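Local coordinates for sporulation-control protein spo0M (Bacillus subtilis, PDB 5CL2) that controls the expression of spo0A and is required for Bacillus subtilis to pass the morphological stage 0 of sporulation, at residues T97-E105 and L148-A156; W133-L144 and L233-E244. All coordinates share one frame; numbering follows the deposited sequence.

Overall arrangement
Interactions 1 and 2 are tied together by a short connection, helix 132-143 followed after a two-residue link by strand 146-155, and each contact takes one of these consecutive elements. In interaction 1 a loop between strands 84-92 and 106-114 lies against edge strand 146-155 of the five-stranded antiparallel sheet; in interaction 2 two helices pack together on a face of that same sheet. Their centres are about 20 Å apart, yet they meet: L148 N makes a probable hydrogen bond with E142 OE2 at 3.3 Å, and I99 CD1 packs on I134 CD1 at 3.9 Å. The sodium ion, bound at T14, D122 and D124, draws no ligand from either.

Interaction 1: T97-E105 and L148-A156; sequences TPITVGKVE and LNEADCEQA
G102 and A151 approach with their CA atoms 5.2 Å apart, where a type II' turn from V101 to V104 lies against strand 146-155 without a hydrogen bond between the two segments. The turn is closed by V104 N bonding to V101 O. G102 takes the positive phi (61°) of its second position, and a beta carbon there would collide with A151 O, so the close approach probably depends on a residue lacking one. Beside it, V101 CG1 sits on A151 CB at 3.6 Å. The other apolar cluster gathers on the sulfur of C153: P98 CB reaches SG at 3.6 Å, and V104 holds CG1 anti to the backbone N (chi1 178°), which puts CG2 beside that N and 3.9 Å from C153 SG. V104 CG2 also rests on D152 CA. K103 contributes its aliphatic part, CB lying 3.7 Å from D152 OD2, whereas K103 NZ is carried 6.4 Å from that oxygen. D152 spends its charge on R63, to which OD2 is salt-bridged, while OD1 accepts a hydrogen bond from C153 N at 2.8 Å on its anti side. Across the segments, then, the loop of one beta region and the edge strand of another are matched by methyl, proline-ring and sulfur surfaces, and the carboxylate of D152 is paired with an arginine of strand 60-79.

Interaction 2: W133-L144 and L233-E244; sequences WIENVLEAIENL and LEDTEELEEVLE
L233 lies over one face of the W133 indole: CB makes a CH-pi contact with the five-membered ring, 4.2 Å from its centroid, and CD1 stands 3.6 Å from W133 CE3, toward the rim. Its CD2 packs on V137 CG2, and its carbonyl O accepts a hydrogen bond from N136 ND2 at 2.8 Å, the donor tilted out of the carbonyl plane. E234 crosses the indole obliquely, CG 3.6 Å from W133 NE1, while OE1 is bonded to Q230. T236 and L239 join L233 and E234 in forming a hole for the N136 knob, L239 CD2 touching N136 CB at 3.8 Å. E240 CG, beside the backbone N (chi1 -43°), leans on A140 CB, and the extended chain beyond it delivers OE2 to N143 ND2 at 2.6 Å, an N-H...O angle of 157°, met nearly along the C-O axis and close to the amide plane. With an alanine in place of E240, the N143 amide would probably be left without this acceptor and A140 CB would lose part of its cover. L243 CD1 presses on A140 CB at 3.6 Å, and at E244 the L144 methyls rest on backbone N and CB. Segments 133-143 and 236-244 cross at -59°, with V137 and L243 both reaching down to strand 195-202: a helix pair on one face of an antiparallel sheet, a two-layer alpha-beta sandwich.

Interaction 1: T97-E105 and L148-A156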
loop_
_atom_site.group_PDB
_atom_site.type_symbol
_atom_site.label_atom_id
_atom_site.label_comp_id
_atom_site.label_asym_id
_atom_site.label_seq_id
_atom_site.Cartn_x
_atom_site.Cartn_y
_atom_site.Cartn_z
ATOM N N THR A 97 -9.353 0.946 5.928
ATOM C CA THR A 97 -10.630 1.664 5.838
ATOM C C THR A 97 -10.699 2.764 6.901
ATOM O O THR A 97 -10.526 2.478 8.088
ATOM C CB THR A 97 -11.840 0.716 6.045
ATOM O OG1 THR A 97 -11.809 -0.329 5.073
ATOM C CG2 THR A 97 -13.158 1.468 5.931
ATOM N N PRO A 98 -10.998 4.011 6.494
ATOM C CA PRO A 98 -11.010 5.114 7.459
ATOM C C PRO A 98 -12.196 4.992 8.398
ATOM O O PRO A 98 -13.204 4.360 8.054
ATOM C CB PRO A 98 -11.185 6.357 6.589
ATOM C CG PRO A 98 -11.177 5.870 5.162
ATOM C CD PRO A 98 -11.523 4.440 5.193
ATOM N N ILE A 99 -12.062 5.591 9.574
ATOM C CA ILE A 99 -13.101 5.629 10.593
ATOM C C ILE A 99 -14.101 6.715 10.220
ATOM O O ILE A 99 -13.696 7.794 9.775
ATOM C CB ILE A 99 -12.485 5.905 11.993
ATOM C CG1 ILE A 99 -11.702 4.685 12.473
ATOM C CG2 ILE A 99 -13.541 6.304 13.014
ATOM C CD1 ILE A 99 -10.618 5.030 13.502
ATOM N N THR A 100 -15.396 6.450 10.396
ATOM C CA THR A 100 -16.376 7.448 9.999
ATOM C C THR A 100 -16.602 8.351 11.189
ATOM O O THR A 100 -17.365 8.036 12.108
ATOM C CB THR A 100 -17.714 6.806 9.571
ATOM O OG1 THR A 100 -17.553 6.155 8.306
ATOM C CG2 THR A 100 -18.784 7.862 9.434
ATOM N N VAL A 101 -15.961 9.511 11.121
ATOM C CA VAL A 101 -16.019 10.522 12.160
ATOM C C VAL A 101 -15.574 11.789 11.456
ATOM O O VAL A 101 -14.895 11.713 10.425
ATOM C CB VAL A 101 -15.131 10.187 13.366
ATOM C CG1 VAL A 101 -13.659 10.350 13.015
ATOM C CG2 VAL A 101 -15.480 11.074 14.542
ATOM N N GLY A 102 -15.947 12.945 11.998
ATOM C CA GLY A 102 -15.666 14.202 11.338
ATOM C C GLY A 102 -16.333 14.303 9.975
ATOM O O GLY A 102 -17.554 14.135 9.832
ATOM N N LYS A 103 -15.525 14.596 8.965
ATOM C CA LYS A 103 -16.029 14.796 7.616
ATOM C C LYS A 103 -15.988 13.517 6.732
ATOM O O LYS A 103 -16.490 13.507 5.602
ATOM C CB LYS A 103 -15.241 15.939 6.966
ATOM C CG LYS A 103 -16.039 17.242 6.862
ATOM C CD LYS A 103 -15.232 18.328 6.167
ATOM C CE LYS A 103 -16.138 19.399 5.551
ATOM N NZ LYS A 103 -17.221 19.849 6.458
ATOM N N VAL A 104 -15.439 12.434 7.271
ATOM C CA VAL A 104 -15.215 11.223 6.495
ATOM C C VAL A 104 -16.483 10.407 6.206
ATOM O O VAL A 104 -17.220 10.023 7.119
ATOM C CB VAL A 104 -14.214 10.307 7.193
ATOM C CG1 VAL A 104 -14.024 9.026 6.396
ATOM C CG2 VAL A 104 -12.881 11.041 7.397
ATOM N N GLU A 105 -16.739 10.145 4.930
ATOM C CA GLU A 105 -17.804 9.195 4.598
ATOM C C GLU A 105 -17.259 7.955 3.883
ATOM O O GLU A 105 -16.367 8.044 3.031
ATOM C CB GLU A 105 -18.907 9.866 3.745
ATOM C CG GLU A 105 -18.540 10.097 2.269
ATOM C CD GLU A 105 -19.750 10.437 1.371
ATOM O OE1 GLU A 105 -20.749 9.674 1.392
ATOM O OE2 GLU A 105 -19.695 11.447 0.629
ATOM N N LEU A 148 -10.304 15.488 20.850
ATOM C CA LEU A 148 -10.309 15.251 19.403
ATOM C C LEU A 148 -11.053 16.368 18.704
ATOM O O LEU A 148 -12.208 16.651 19.015
ATOM C CB LEU A 148 -10.950 13.915 19.055
ATOM C CG LEU A 148 -11.003 13.659 17.540
ATOM C CD1 LEU A 148 -9.619 13.533 16.946
ATOM C CD2 LEU A 148 -11.852 12.452 17.188
ATOM N N ASN A 149 -10.378 17.021 17.768
ATOM C CA ASN A 149 -10.952 18.194 17.122
ATOM C C ASN A 149 -11.456 17.889 15.728
ATOM O O ASN A 149 -12.624 18.138 15.396
ATOM C CB ASN A 149 -9.946 19.346 17.056
ATOM C CG ASN A 149 -10.613 20.676 16.720
ATOM O OD1 ASN A 149 -11.678 20.994 17.245
ATOM N ND2 ASN A 149 -10.001 21.443 15.834
ATOM N N GLU A 150 -10.557 17.369 14.902
ATOM C CA GLU A 150 -10.911 17.066 13.528
ATOM C C GLU A 150 -10.383 15.709 13.127
ATOM O O GLU A 150 -9.482 15.167 13.759
ATOM C CB GLU A 150 -10.363 18.141 12.581
ATOM C CG GLU A 150 -11.465 18.990 11.964
ATOM C CD GLU A 150 -12.444 18.140 11.167
ATOM O OE1 GLU A 150 -12.002 17.383 10.280
ATOM O OE2 GLU A 150 -13.639 18.149 11.496
ATOM N N ALA A 151 -11.003 15.120 12.118
ATOM C CA ALA A 151 -10.485 13.907 11.500
ATOM C C ALA A 151 -10.854 13.978 10.039
ATOM O O ALA A 151 -11.981 14.361 9.706
ATOM C CB ALA A 151 -11.044 12.666 12.143
ATOM N N ASP A 152 -9.910 13.699 9.156
ATOM C CA ASP A 152 -10.263 13.703 7.739
ATOM C C ASP A 152 -9.284 12.857 6.960
ATOM O O ASP A 152 -8.205 12.524 7.455
ATOM C CB ASP A 152 -10.291 15.131 7.177
ATOM C CG ASP A 152 -11.344 15.319 6.071
ATOM O OD1 ASP A 152 -11.755 14.324 5.424
ATOM O OD2 ASP A 152 -11.768 16.472 5.839
ATOM N N CYS A 153 -9.658 12.486 5.747
ATOM C CA CYS A 153 -8.736 11.755 4.886
ATOM C C CYS A 153 -7.968 12.756 4.025
ATOM O O CYS A 153 -8.567 13.580 3.316
ATOM C CB CYS A 153 -9.485 10.718 4.046
ATOM S SG CYS A 153 -10.212 9.466 5.104
ATOM N N GLU A 154 -6.644 12.699 4.128
ATOM C CA GLU A 154 -5.776 13.687 3.509
ATOM C C GLU A 154 -4.881 13.007 2.491
ATOM O O GLU A 154 -4.410 11.881 2.702
ATOM C CB GLU A 154 -4.896 14.388 4.549
ATOM C CG GLU A 154 -5.602 15.063 5.714
ATOM C CD GLU A 154 -6.268 16.383 5.361
ATOM O OE1 GLU A 154 -5.730 17.164 4.543
ATOM O OE2 GLU A 154 -7.296 16.690 5.986
ATOM N N GLN A 155 -4.650 13.693 1.385
ATOM C CA GLN A 155 -3.714 13.237 0.377
ATOM C C GLN A 155 -2.360 12.904 1.029
ATOM O O GLN A 155 -1.842 13.713 1.820
ATOM C CB GLN A 155 -3.545 14.340 -0.665
ATOM C CG GLN A 155 -2.323 14.212 -1.514
ATOM C CD GLN A 155 -2.083 15.437 -2.342
ATOM O OE1 GLN A 155 -2.124 16.569 -1.838
ATOM N NE2 GLN A 155 -1.889 15.233 -3.643
ATOM N N ALA A 156 -1.810 11.713 0.774
ATOM C CA ALA A 156 -0.524 11.365 1.400
ATOM C C ALA A 156 0.447 10.509 0.547
ATOM O O ALA A 156 0.879 9.429 0.976
ATOM C CB ALA A 156 -0.787 10.671 2.738
#

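Interaction 2: W133-L144 and L233-E244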
loop_
_atom_site.group_PDB
_atom_site.type_symbol
_atom_site.label_atom_id
_atom_site.label_comp_id
_atom_site.label_asym_id
_atom_site.label_seq_id
_atom_site.Cartn_x
_atom_site.Cartn_y
_atom_site.Cartn_z
ATOM N N TRP A 133 -8.091 -1.020 19.460
ATOM C CA TRP A 133 -6.744 -0.500 19.733
ATOM C C TRP A 133 -6.674 0.998 19.478
ATOM O O TRP A 133 -6.046 1.736 20.248
ATOM C CB TRP A 133 -5.683 -1.188 18.880
ATOM C CG TRP A 133 -5.630 -2.686 18.994
ATOM C CD1 TRP A 133 -6.156 -3.462 19.984
ATOM C CD2 TRP A 133 -4.987 -3.581 18.082
ATOM N NE1 TRP A 133 -5.890 -4.786 19.739
ATOM C CE2 TRP A 133 -5.178 -4.887 18.574
ATOM C CE3 TRP A 133 -4.290 -3.405 16.885
ATOM C CZ2 TRP A 133 -4.690 -6.012 17.911
ATOM C CZ3 TRP A 133 -3.811 -4.525 16.223
ATOM C CH2 TRP A 133 -4.007 -5.811 16.740
ATOM N N ILE A 134 -7.294 1.442 18.380
ATOM C CA ILE A 134 -7.308 2.857 18.037
ATOM C C ILE A 134 -8.110 3.610 19.080
ATOM O O ILE A 134 -7.723 4.696 19.498
ATOM C CB ILE A 134 -7.891 3.131 16.650
ATOM C CG1 ILE A 134 -6.959 2.610 15.559
ATOM C CG2 ILE A 134 -8.117 4.630 16.448
ATOM C CD1 ILE A 134 -7.533 2.794 14.133
ATOM N N GLU A 135 -9.230 3.039 19.504
ATOM C CA GLU A 135 -10.061 3.692 20.507
ATOM C C GLU A 135 -9.323 3.784 21.853
ATOM O O GLU A 135 -9.498 4.746 22.609
ATOM C CB GLU A 135 -11.380 2.939 20.660
ATOM C CG GLU A 135 -12.428 3.660 21.486
ATOM C CD GLU A 135 -13.836 3.199 21.139
ATOM O OE1 GLU A 135 -14.031 1.984 20.880
ATOM O OE2 GLU A 135 -14.750 4.050 21.115
ATOM N N ASN A 136 -8.460 2.808 22.119
ATOM C CA ASN A 136 -7.583 2.851 23.277
ATOM C C ASN A 136 -6.614 4.013 23.149
ATOM O O ASN A 136 -6.426 4.771 24.105
ATOM C CB ASN A 136 -6.800 1.539 23.440
ATOM C CG ASN A 136 -7.655 0.390 23.962
ATOM O OD1 ASN A 136 -8.832 0.563 24.280
ATOM N ND2 ASN A 136 -7.066 -0.800 24.027
ATOM N N VAL A 137 -6.000 4.162 21.975
ATOM C CA VAL A 137 -5.067 5.269 21.774
ATOM C C VAL A 137 -5.780 6.616 21.931
ATOM O O VAL A 137 -5.244 7.542 22.533
ATOM C CB VAL A 137 -4.378 5.215 20.398
ATOM C CG1 VAL A 137 -3.390 6.367 20.261
ATOM C CG2 VAL A 137 -3.642 3.896 20.225
ATOM N N LEU A 138 -6.997 6.707 21.415
ATOM C CA LEU A 138 -7.760 7.959 21.420
ATOM C C LEU A 138 -8.124 8.366 22.840
ATOM O O LEU A 138 -7.979 9.533 23.234
ATOM C CB LEU A 138 -9.028 7.812 20.581
ATOM C CG LEU A 138 -8.811 7.573 19.085
ATOM C CD1 LEU A 138 -10.153 7.269 18.369
ATOM C CD2 LEU A 138 -8.081 8.763 18.452
ATOM N N GLU A 139 -8.609 7.389 23.601
ATOM C CA GLU A 139 -8.930 7.619 24.997
ATOM C C GLU A 139 -7.684 8.001 25.782
ATOM O O GLU A 139 -7.713 8.944 26.577
ATOM C CB GLU A 139 -9.577 6.376 25.604
ATOM C CG GLU A 139 -9.756 6.430 27.114
ATOM C CD GLU A 139 -10.374 5.154 27.677
ATOM O OE1 GLU A 139 -10.675 4.232 26.884
ATOM O OE2 GLU A 139 -10.575 5.078 28.911
ATOM N N ALA A 140 -6.585 7.295 25.525
ATOM C CA ALA A 140 -5.300 7.583 26.162
ATOM C C ALA A 140 -4.833 9.014 25.913
ATOM O O ALA A 140 -4.380 9.684 26.833
ATOM C CB ALA A 140 -4.244 6.602 25.688
ATOM N N ILE A 141 -4.919 9.460 24.666
ATOM C CA ILE A 141 -4.519 10.812 24.292
ATOM C C ILE A 141 -5.415 11.854 24.968
ATOM O O ILE A 141 -4.920 12.856 25.512
ATOM C CB ILE A 141 -4.567 11.015 22.765
ATOM C CG1 ILE A 141 -3.453 10.221 22.073
ATOM C CG2 ILE A 141 -4.468 12.488 22.417
ATOM C CD1 ILE A 141 -2.039 10.667 22.413
ATOM N N GLU A 142 -6.729 11.622 24.982
ATOM C CA GLU A 142 -7.581 12.630 25.612
ATOM C C GLU A 142 -7.348 12.683 27.129
ATOM O O GLU A 142 -7.375 13.765 27.721
ATOM C CB GLU A 142 -9.056 12.383 25.345
ATOM C CG GLU A 142 -9.477 12.412 23.885
ATOM C CD GLU A 142 -10.991 12.444 23.723
ATOM O OE1 GLU A 142 -11.639 11.509 24.233
ATOM O OE2 GLU A 142 -11.525 13.362 23.050
ATOM N N ASN A 143 -7.051 11.538 27.739
ATOM C CA ASN A 143 -6.788 11.509 29.178
ATOM C C ASN A 143 -5.590 12.361 29.555
ATOM O O ASN A 143 -5.579 12.972 30.616
ATOM C CB ASN A 143 -6.583 10.079 29.658
ATOM C CG ASN A 143 -7.864 9.279 29.628
ATOM O OD1 ASN A 143 -8.957 9.849 29.649
ATOM N ND2 ASN A 143 -7.743 7.956 29.556
ATOM N N LEU A 144 -4.607 12.439 28.662
ATOM C CA LEU A 144 -3.423 13.246 28.908
ATOM C C LEU A 144 -3.742 14.732 28.880
ATOM O O LEU A 144 -2.893 15.539 29.243
ATOM C CB LEU A 144 -2.316 12.946 27.884
ATOM C CG LEU A 144 -1.574 11.608 27.962
ATOM C CD1 LEU A 144 -0.476 11.545 26.915
ATOM C CD2 LEU A 144 -0.968 11.426 29.342
ATOM N N LEU A 233 -1.100 -2.277 23.087
ATOM C CA LEU A 233 -2.325 -1.539 22.796
ATOM C C LEU A 233 -3.450 -1.945 23.727
ATOM O O LEU A 233 -4.316 -1.131 24.050
ATOM C CB LEU A 233 -2.751 -1.749 21.338
ATOM C CG LEU A 233 -1.829 -1.092 20.313
ATOM C CD1 LEU A 233 -1.891 -1.814 18.990
ATOM C CD2 LEU A 233 -2.181 0.378 20.152
ATOM N N GLU A 234 -3.443 -3.197 24.170
ATOM C CA GLU A 234 -4.534 -3.655 25.022
ATOM C C GLU A 234 -4.294 -3.456 26.530
ATOM O O GLU A 234 -5.179 -3.743 27.338
ATOM C CB GLU A 234 -4.867 -5.112 24.684
ATOM C CG GLU A 234 -5.239 -5.255 23.199
ATOM C CD GLU A 234 -5.959 -6.556 22.841
ATOM O OE1 GLU A 234 -5.296 -7.617 22.767
ATOM O OE2 GLU A 234 -7.192 -6.502 22.607
ATOM N N ASP A 235 -3.124 -2.958 26.927
ATOM C CA ASP A 235 -2.972 -2.571 28.330
ATOM C C ASP A 235 -2.867 -1.051 28.422
ATOM O O ASP A 235 -1.824 -0.450 28.138
ATOM C CB ASP A 235 -1.764 -3.211 28.996
ATOM C CG ASP A 235 -1.575 -2.715 30.421
ATOM O OD1 ASP A 235 -2.600 -2.456 31.097
ATOM O OD2 ASP A 235 -0.410 -2.576 30.857
ATOM N N THR A 236 -3.950 -0.464 28.913
ATOM C CA THR A 236 -4.279 0.933 28.687
ATOM C C THR A 236 -3.412 1.923 29.473
ATOM O O THR A 236 -2.991 2.955 28.925
ATOM C CB THR A 236 -5.781 1.168 28.993
ATOM O OG1 THR A 236 -6.067 0.806 30.351
ATOM C CG2 THR A 236 -6.646 0.315 28.068
ATOM N N GLU A 237 -3.164 1.611 30.747
ATOM C CA GLU A 237 -2.187 2.333 31.585
ATOM C C GLU A 237 -0.850 2.563 30.912
ATOM O O GLU A 237 -0.407 3.718 30.679
ATOM C CB GLU A 237 -1.939 1.573 32.884
ATOM C CG GLU A 237 -3.187 1.215 33.653
ATOM C CD GLU A 237 -2.887 0.356 34.869
ATOM O OE1 GLU A 237 -1.760 -0.187 34.958
ATOM O OE2 GLU A 237 -3.775 0.237 35.743
ATOM N N GLU A 238 -0.214 1.445 30.584
ATOM C CA GLU A 238 1.142 1.480 30.090
ATOM C C GLU A 238 1.150 2.223 28.767
ATOM O O GLU A 238 2.125 2.909 28.433
ATOM C CB GLU A 238 1.667 0.059 29.916
ATOM C CG GLU A 238 3.090 -0.016 29.432
ATOM C CD GLU A 238 4.094 0.356 30.500
ATOM O OE1 GLU A 238 3.685 0.637 31.651
ATOM O OE2 GLU A 238 5.300 0.346 30.182
ATOM N N LEU A 239 0.013 2.151 28.072
ATOM C CA LEU A 239 -0.245 2.919 26.860
ATOM C C LEU A 239 -0.199 4.432 27.103
ATOM O O LEU A 239 0.547 5.141 26.410
ATOM C CB LEU A 239 -1.604 2.526 26.266
ATOM C CG LEU A 239 -1.952 3.093 24.889
ATOM C CD1 LEU A 239 -0.814 2.792 23.926
ATOM C CD2 LEU A 239 -3.285 2.525 24.390
ATOM N N GLU A 240 -0.974 4.942 28.068
ATOM C CA GLU A 240 -0.909 6.382 28.304
ATOM C C GLU A 240 0.465 6.844 28.705
ATOM O O GLU A 240 0.839 7.973 28.366
ATOM C CB GLU A 240 -1.838 6.869 29.403
ATOM C CG GLU A 240 -3.222 6.335 29.451
ATOM C CD GLU A 240 -4.110 7.347 30.131
ATOM O OE1 GLU A 240 -3.555 8.312 30.724
ATOM O OE2 GLU A 240 -5.347 7.181 30.079
ATOM N N GLU A 241 1.229 6.013 29.424
ATOM C CA GLU A 241 2.511 6.552 29.875
ATOM C C GLU A 241 3.522 6.492 28.737
ATOM O O GLU A 241 4.386 7.372 28.625
ATOM C CB GLU A 241 3.067 5.818 31.102
ATOM C CG GLU A 241 2.044 5.243 32.067
ATOM C CD GLU A 241 2.704 4.640 33.310
ATOM O OE1 GLU A 241 3.806 5.118 33.692
ATOM O OE2 GLU A 241 2.134 3.682 33.890
ATOM N N VAL A 242 3.378 5.503 27.853
ATOM C CA VAL A 242 4.229 5.476 26.671
ATOM C C VAL A 242 3.936 6.689 25.788
ATOM O O VAL A 242 4.852 7.341 25.276
ATOM C CB VAL A 242 4.041 4.170 25.859
ATOM C CG1 VAL A 242 4.776 4.247 24.523
ATOM C CG2 VAL A 242 4.521 2.967 26.663
ATOM N N LEU A 243 2.657 7.014 25.650
ATOM C CA LEU A 243 2.250 8.161 24.845
ATOM C C LEU A 243 2.747 9.474 25.465
ATOM O O LEU A 243 3.269 10.351 24.759
ATOM C CB LEU A 243 0.727 8.151 24.662
ATOM C CG LEU A 243 0.305 6.953 23.796
ATOM C CD1 LEU A 243 -1.185 6.755 23.778
ATOM C CD2 LEU A 243 0.870 7.065 22.381
ATOM N N GLU A 244 2.628 9.589 26.786
ATOM C CA GLU A 244 3.175 10.750 27.523
ATOM C C GLU A 244 4.687 10.929 27.250
ATOM O O GLU A 244 5.162 12.040 26.946
ATOM C CB GLU A 244 2.900 10.583 29.022
ATOM C CG GLU A 244 3.081 11.838 29.865
ATOM C CD GLU A 244 2.711 11.627 31.335
ATOM O OE1 GLU A 244 2.995 10.541 31.882
ATOM O OE2 GLU A 244 2.052 12.513 31.915
#